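PDB 5VM1: xylulokinase from Brucella ovis, which probably phosphorylates D-xylulose with ATP to give D-xylulose 5-phosphate, as a member of the FGGY family of carbohydrate kinases. Local coordinates for residues 167-172 against 227-232; 239-244 against 288-293. All coordinates share one frame; numbering follows the deposited sequence.

Overall arrangement
The two contacts come one after the other along the chain, contact 1 closing before contact 2 opens, with centres 22 Å apart and nearest atoms about 9 Å apart. The centre of contact 1 lies about 27 Å from the centre of the chain, within the N-terminal FGGY domain, where side chains from the end of helix 161-170 meet Trp229, just after helix 223-228. The chain then runs into strand 236-242 of the six-stranded mixed sheet and so reaches contact 2, whose centre is about 11 Å from that of the chain. There the strand's end meets a loop of the C-terminal FGGY domain. Contact 1 is thus packing within one half of the kinase, whereas contact 2 joins the two halves beside the predicted catalytic Asp243.

Contact 1 (167-172 against 227-232); sequences LWLTGE and AEWSLT
Trp168 and Trp229 reach for each other from opposite directions and meet at the six-membered ends of their indoles, CH2 to CH2 at 4.0 Å. Trp168 approaches the rim of the Trp229 ring, near its plane, so the two indoles are not stacked face to face. Leu169 adds a second apolar touch at the same rim, its CD2 lying 4.3 Å from Trp229 CH2. The Trp168 indole is carried out to this meeting by a first torsion that sets CG opposite the backbone N (chi1 168°). On one face of the Trp229 ring, Glu228 CB stands 4.3 Å above the plane, offset toward the rim.

Within each segment, the hydrogen bonds finish a helix. A Schellman motif with Ser230 as its C-prime residue terminates helix 223-228, and beyond helix 161-170 Glu172 N donates to Thr170 OG1 (3.1 Å), forming an ST turn.

Only 86 Å² is buried between the segments, and helix 53-70 supplies further packing: Ile57, Cys60 and Arg61 touch Trp168, Ile64 touches Trp229, and Arg61 also forms a salt bridge with Glu228. Arg222, just before helix 223-228, hydrogen-bonds to the Trp168 carbonyl, tying that helix to the end of helix 161-170.

Contact 2 (239-244 against 288-293); sequences GGAGDN and CHALPR
Ala241 and Ala290 bring their backbones to 5.5 Å, CA to CA, where the end of strand 236-242 passes the loop between strands 285-288 and 295-301. Here the strand passes directly into helix 243-251, in a family of the actin-like ATPase clan, and is met by a loop of the second family domain. Gly242 takes the N-cap position of helix 243-251, and Asp243, the predicted proton acceptor, begins its first turn. Gly240 has positive phi (85°) as the chain enters the end of the strand.

The side-chain contact consists of two methyl groups. Both alanines point toward the opposing segment, and their CB atoms meet at 3.7 Å; Ala290 CB also lies 4.0 Å from Gly240 O. Leu440 of helix 433-446 touches both alanines, while Cys249 of helix 243-251 packs on Ala290, so this small apolar junction is buried between the two domains. Ala241 also keeps its place in the sheet by backbone hydrogen bonding with Leu83.

Next to Ala290, His289 is fixed through both ring nitrogens. NE2 is hydrogen-bonded to the carbonyl oxygen of Thr253, and ND1 accepts from Ala290 N at 2.7 Å, the donor tilted 16° out of the imidazole plane.

Contact 1 (167-172 against 227-232)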
ATOM      1  N   LEU A 167       5.705   3.138 -19.797  1.00 45.91           N
ATOM      2  CA  LEU A 167       6.008   3.968 -20.957  1.00 44.31           C
ATOM      3  C   LEU A 167       7.334   3.561 -21.566  1.00 53.87           C
ATOM      4  O   LEU A 167       7.466   3.477 -22.791  1.00 61.95           O
ATOM      5  CB  LEU A 167       6.057   5.440 -20.560  1.00 37.87           C
ATOM      6  CG  LEU A 167       6.421   6.447 -21.650  1.00 42.74           C
ATOM      7  CD1 LEU A 167       5.385   6.468 -22.766  1.00 41.19           C
ATOM      8  CD2 LEU A 167       6.613   7.820 -21.050  1.00 38.99           C
ATOM      9  N   TRP A 168       8.323   3.285 -20.715  1.00 46.19           N
ATOM     10  CA  TRP A 168       9.600   2.751 -21.175  1.00 43.63           C
ATOM     11  C   TRP A 168       9.442   1.350 -21.786  1.00 45.28           C
ATOM     12  O   TRP A 168      10.096   1.026 -22.780  1.00 48.26           O
ATOM     13  CB  TRP A 168      10.597   2.773 -20.011  1.00 42.93           C
ATOM     14  CG  TRP A 168      11.845   2.000 -20.264  1.00 52.87           C
ATOM     15  CD1 TRP A 168      12.773   2.248 -21.214  1.00 48.59           C
ATOM     16  CD2 TRP A 168      12.270   0.801 -19.583  1.00 53.10           C
ATOM     17  NE1 TRP A 168      13.768   1.294 -21.161  1.00 59.84           N
ATOM     18  CE2 TRP A 168      13.482   0.396 -20.170  1.00 50.02           C
ATOM     19  CE3 TRP A 168      11.742   0.041 -18.533  1.00 50.55           C
ATOM     20  CZ2 TRP A 168      14.183  -0.733 -19.743  1.00 50.36           C
ATOM     21  CZ3 TRP A 168      12.450  -1.086 -18.106  1.00 46.94           C
ATOM     22  CH2 TRP A 168      13.652  -1.457 -18.707  1.00 48.74           C
ATOM     23  N   LEU A 169       8.599   0.499 -21.189  1.00 43.68           N
ATOM     24  CA  LEU A 169       8.442  -0.883 -21.650  1.00 53.22           C
ATOM     25  C   LEU A 169       7.626  -0.977 -22.941  1.00 59.37           C
ATOM     26  O   LEU A 169       7.986  -1.728 -23.853  1.00 49.99           O
ATOM     27  CB  LEU A 169       7.777  -1.701 -20.544  1.00 51.36           C
ATOM     28  CG  LEU A 169       8.609  -2.019 -19.295  1.00 44.51           C
ATOM     29  CD1 LEU A 169       7.742  -2.691 -18.232  1.00 40.29           C
ATOM     30  CD2 LEU A 169       9.766  -2.931 -19.682  1.00 45.23           C
ATOM     31  N   THR A 170       6.521  -0.229 -23.039  1.00 64.00           N
ATOM     32  CA  THR A 170       5.561  -0.393 -24.124  1.00 54.27           C
ATOM     33  C   THR A 170       5.456   0.799 -25.051  1.00 55.04           C
ATOM     34  O   THR A 170       4.957   0.639 -26.166  1.00 60.78           O
ATOM     35  CB  THR A 170       4.137  -0.640 -23.588  1.00 54.70           C
ATOM     36  OG1 THR A 170       3.632   0.572 -23.006  1.00 50.78           O
ATOM     37  CG2 THR A 170       4.103  -1.767 -22.581  1.00 47.02           C
ATOM     38  N   GLY A 171       5.845   1.986 -24.616  1.00 57.75           N
ATOM     39  CA  GLY A 171       5.652   3.160 -25.436  1.00 53.92           C
ATOM     40  C   GLY A 171       4.257   3.739 -25.424  1.00 52.99           C
ATOM     41  O   GLY A 171       3.973   4.633 -26.234  1.00 53.68           O
ATOM     42  N   GLU A 172       3.382   3.279 -24.526  1.00 53.85           N
ATOM     43  CA  GLU A 172       2.027   3.801 -24.421  1.00 57.87           C
ATOM     44  C   GLU A 172       1.829   4.479 -23.072  1.00 51.14           C
ATOM     45  O   GLU A 172       2.618   4.302 -22.139  1.00 61.99           O
ATOM     46  CB  GLU A 172       0.974   2.700 -24.642  1.00 61.19           C
ATOM     47  CG  GLU A 172       0.751   2.396 -26.128  1.00 67.32           C
ATOM     48  CD  GLU A 172      -0.260   1.292 -26.377  1.00 77.57           C
ATOM     49  OE1 GLU A 172      -1.483   1.575 -26.359  1.00 76.78           O
ATOM     50  OE2 GLU A 172       0.168   0.136 -26.591  1.00 84.71           O
ATOM     51  N   ALA A 227      13.964  -7.811 -28.268  1.00 87.37           N
ATOM     52  CA  ALA A 227      15.192  -8.395 -28.788  1.00 87.56           C
ATOM     53  C   ALA A 227      16.375  -8.215 -27.852  1.00 80.70           C
ATOM     54  O   ALA A 227      17.308  -9.021 -27.884  1.00 84.03           O
ATOM     55  CB  ALA A 227      15.535  -7.788 -30.154  1.00 88.71           C
ATOM     56  N   GLU A 228      16.363  -7.170 -27.023  1.00 85.27           N
ATOM     57  CA  GLU A 228      17.490  -6.928 -26.132  1.00 86.13           C
ATOM     58  C   GLU A 228      17.637  -8.047 -25.109  1.00 85.03           C
ATOM     59  O   GLU A 228      18.757  -8.339 -24.666  1.00 81.94           O
ATOM     60  CB  GLU A 228      17.315  -5.568 -25.451  1.00 83.83           C
ATOM     61  CG  GLU A 228      18.473  -5.126 -24.566  1.00 91.37           C
ATOM     62  CD  GLU A 228      18.272  -3.718 -24.027  1.00 92.47           C
ATOM     63  OE1 GLU A 228      17.941  -2.821 -24.829  1.00 90.18           O
ATOM     64  OE2 GLU A 228      18.412  -3.512 -22.799  1.00 91.45           O
ATOM     65  N   TRP A 229      16.523  -8.695 -24.747  1.00 86.19           N
ATOM     66  CA  TRP A 229      16.493  -9.827 -23.824  1.00 88.46           C
ATOM     67  C   TRP A 229      16.104 -11.130 -24.522  1.00 91.96           C
ATOM     68  O   TRP A 229      15.939 -12.164 -23.856  1.00 89.64           O
ATOM     69  CB  TRP A 229      15.526  -9.535 -22.670  1.00 79.12           C
ATOM     70  CG  TRP A 229      15.776  -8.211 -22.015  1.00 76.92           C
ATOM     71  CD1 TRP A 229      16.991  -7.663 -21.724  1.00 80.89           C
ATOM     72  CD2 TRP A 229      14.794  -7.249 -21.599  1.00 74.71           C
ATOM     73  NE1 TRP A 229      16.829  -6.433 -21.145  1.00 86.37           N
ATOM     74  CE2 TRP A 229      15.490  -6.152 -21.055  1.00 80.10           C
ATOM     75  CE3 TRP A 229      13.396  -7.213 -21.629  1.00 60.59           C
ATOM     76  CZ2 TRP A 229      14.834  -5.023 -20.542  1.00 68.41           C
ATOM     77  CZ3 TRP A 229      12.750  -6.100 -21.126  1.00 58.01           C
ATOM     78  CH2 TRP A 229      13.470  -5.016 -20.590  1.00 59.28           C
ATOM     79  N   SER A 230      15.954 -11.097 -25.848  1.00 91.20           N
ATOM     80  CA  SER A 230      15.586 -12.249 -26.670  1.00 89.77           C
ATOM     81  C   SER A 230      14.252 -12.845 -26.212  1.00 86.75           C
ATOM     82  O   SER A 230      14.179 -13.909 -25.607  1.00 87.44           O
ATOM     83  CB  SER A 230      16.705 -13.297 -26.672  1.00 89.90           C
ATOM     84  OG  SER A 230      17.751 -12.904 -27.545  1.00 96.03           O
ATOM     85  N   LEU A 231      13.189 -12.117 -26.530  1.00 81.64           N
ATOM     86  CA  LEU A 231      11.840 -12.565 -26.225  1.00 77.27           C
ATOM     87  C   LEU A 231      11.267 -13.323 -27.420  1.00 81.75           C
ATOM     88  O   LEU A 231      11.272 -12.820 -28.554  1.00 75.36           O
ATOM     89  CB  LEU A 231      10.954 -11.376 -25.851  1.00 75.47           C
ATOM     90  N   THR A 232      10.763 -14.537 -27.153  1.00 89.32           N
ATOM     91  CA  THR A 232      10.305 -15.442 -28.210  1.00 97.81           C
ATOM     92  C   THR A 232       8.983 -14.995 -28.825  1.00103.17           C
ATOM     93  O   THR A 232       8.775 -15.160 -30.034  1.00111.62           O
ATOM     94  CB  THR A 232      10.179 -16.875 -27.657  1.00 96.58           C
ATOM     95  OG1 THR A 232      11.479 -17.413 -27.383  1.00 97.82           O
ATOM     96  CG2 THR A 232       9.455 -17.802 -28.638  1.00 93.89           C
TER

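Contact 2 (239-244 against 288-293)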
ATOM      1  N   GLY A 239      -2.157  -4.287 -16.968  1.00 43.86           N
ATOM      2  CA  GLY A 239      -2.437  -2.999 -16.370  1.00 45.01           C
ATOM      3  C   GLY A 239      -1.644  -2.779 -15.099  1.00 46.37           C
ATOM      4  O   GLY A 239      -1.125  -1.685 -14.856  1.00 42.91           O
ATOM      5  N   GLY A 240      -1.519  -3.819 -14.288  1.00 39.13           N
ATOM      6  CA  GLY A 240      -0.779  -3.713 -13.058  1.00 32.87           C
ATOM      7  C   GLY A 240      -1.639  -3.178 -11.927  1.00 31.48           C
ATOM      8  O   GLY A 240      -2.862  -3.184 -11.968  1.00 31.14           O
ATOM      9  N   ALA A 241      -0.973  -2.690 -10.898  1.00 31.51           N
ATOM     10  CA  ALA A 241      -1.722  -2.162  -9.774  1.00 33.45           C
ATOM     11  C   ALA A 241      -0.787  -1.287  -8.965  1.00 34.49           C
ATOM     12  O   ALA A 241       0.431  -1.333  -9.141  1.00 39.31           O
ATOM     13  CB  ALA A 241      -2.315  -3.299  -8.934  1.00 29.28           C
ATOM     14  N   GLY A 242      -1.364  -0.473  -8.083  1.00 33.68           N
ATOM     15  CA  GLY A 242      -0.557   0.103  -7.028  1.00 34.76           C
ATOM     16  C   GLY A 242      -0.123  -0.975  -6.056  1.00 30.10           C
ATOM     17  O   GLY A 242      -0.714  -2.062  -6.004  1.00 27.74           O
ATOM     18  N   ASP A 243       0.913  -0.668  -5.259  1.00 35.46           N
ATOM     19  CA  ASP A 243       1.554  -1.721  -4.464  1.00 34.73           C
ATOM     20  C   ASP A 243       0.568  -2.367  -3.496  1.00 32.53           C
ATOM     21  O   ASP A 243       0.621  -3.582  -3.274  1.00 27.53           O
ATOM     22  CB  ASP A 243       2.784  -1.217  -3.706  1.00 33.57           C
ATOM     23  CG  ASP A 243       2.497  -0.007  -2.845  1.00 45.38           C
ATOM     24  OD1 ASP A 243       1.321   0.391  -2.763  1.00 48.09           O
ATOM     25  OD2 ASP A 243       3.450   0.532  -2.232  1.00 52.57           O
ATOM     26  N   ASN A 244      -0.354  -1.590  -2.929  1.00 26.27           N
ATOM     27  CA  ASN A 244      -1.306  -2.197  -2.004  1.00 25.72           C
ATOM     28  C   ASN A 244      -2.200  -3.198  -2.722  1.00 26.10           C
ATOM     29  O   ASN A 244      -2.274  -4.364  -2.327  1.00 39.56           O
ATOM     30  CB  ASN A 244      -2.113  -1.118  -1.305  1.00 33.59           C
ATOM     31  CG  ASN A 244      -1.300  -0.381  -0.272  1.00 39.34           C
ATOM     32  OD1 ASN A 244      -0.743   0.686  -0.542  1.00 46.18           O
ATOM     33  ND2 ASN A 244      -1.256  -0.927   0.938  1.00 38.02           N
ATOM     34  N   CYS A 288     -10.269   1.668  -6.169  1.00 32.63           N
ATOM     35  CA  CYS A 288     -10.480   0.538  -7.068  1.00 32.10           C
ATOM     36  C   CYS A 288      -9.444  -0.544  -6.794  1.00 36.41           C
ATOM     37  O   CYS A 288      -8.304  -0.265  -6.409  1.00 39.81           O
ATOM     38  CB  CYS A 288     -10.362   0.973  -8.532  1.00 34.87           C
ATOM     39  SG  CYS A 288     -11.441   2.341  -9.032  1.00 39.82           S
ATOM     40  N   HIS A 289      -9.849  -1.791  -6.990  1.00 28.72           N
ATOM     41  CA  HIS A 289      -8.916  -2.904  -6.942  1.00 29.84           C
ATOM     42  C   HIS A 289      -8.286  -3.099  -8.318  1.00 34.27           C
ATOM     43  O   HIS A 289      -8.570  -2.369  -9.263  1.00 31.96           O
ATOM     44  CB  HIS A 289      -9.623  -4.174  -6.485  1.00 31.99           C
ATOM     45  CG  HIS A 289      -8.737  -5.133  -5.753  1.00 38.18           C
ATOM     46  ND1 HIS A 289      -7.406  -5.303  -6.065  1.00 36.66           N
ATOM     47  CD2 HIS A 289      -9.004  -6.010  -4.755  1.00 34.76           C
ATOM     48  CE1 HIS A 289      -6.890  -6.240  -5.291  1.00 40.27           C
ATOM     49  NE2 HIS A 289      -7.840  -6.692  -4.496  1.00 38.79           N
ATOM     50  N   ALA A 290      -7.384  -4.064  -8.434  1.00 42.75           N
ATOM     51  CA  ALA A 290      -6.797  -4.353  -9.733  1.00 38.84           C
ATOM     52  C   ALA A 290      -7.721  -5.175 -10.600  1.00 39.97           C
ATOM     53  O   ALA A 290      -7.407  -5.395 -11.770  1.00 35.18           O
ATOM     54  CB  ALA A 290      -5.471  -5.087  -9.595  1.00 31.86           C
ATOM     55  N   LEU A 291      -8.825  -5.671 -10.048  1.00 44.26           N
ATOM     56  CA  LEU A 291      -9.668  -6.527 -10.853  1.00 32.53           C
ATOM     57  C   LEU A 291     -10.914  -5.772 -11.270  1.00 44.97           C
ATOM     58  O   LEU A 291     -11.368  -4.863 -10.574  1.00 51.74           O
ATOM     59  CB  LEU A 291     -10.052  -7.803 -10.098  1.00 33.07           C
ATOM     60  CG  LEU A 291      -8.859  -8.527  -9.455  1.00 32.76           C
ATOM     61  CD1 LEU A 291      -9.238  -9.899  -8.962  1.00 33.77           C
ATOM     62  CD2 LEU A 291      -7.689  -8.610 -10.406  1.00 33.02           C
ATOM     63  N   PRO A 292     -11.488  -6.109 -12.408  1.00 47.89           N
ATOM     64  CA  PRO A 292     -12.651  -5.349 -12.871  1.00 51.57           C
ATOM     65  C   PRO A 292     -13.811  -5.506 -11.897  1.00 50.73           C
ATOM     66  O   PRO A 292     -13.892  -6.484 -11.152  1.00 36.33           O
ATOM     67  CB  PRO A 292     -12.950  -5.956 -14.248  1.00 36.33           C
ATOM     68  CG  PRO A 292     -12.223  -7.225 -14.267  1.00 36.53           C
ATOM     69  CD  PRO A 292     -11.047  -7.124 -13.376  1.00 35.16           C
ATOM     70  N   ARG A 293     -14.661  -4.479 -11.848  1.00 54.06           N
ATOM     71  CA  ARG A 293     -15.880  -4.470 -11.021  1.00 51.70           C
ATOM     72  C   ARG A 293     -15.574  -4.799  -9.543  1.00 50.45           C
ATOM     73  O   ARG A 293     -16.412  -5.332  -8.805  1.00 53.67           O
ATOM     74  CB  ARG A 293     -16.955  -5.399 -11.636  1.00 39.43           C
TER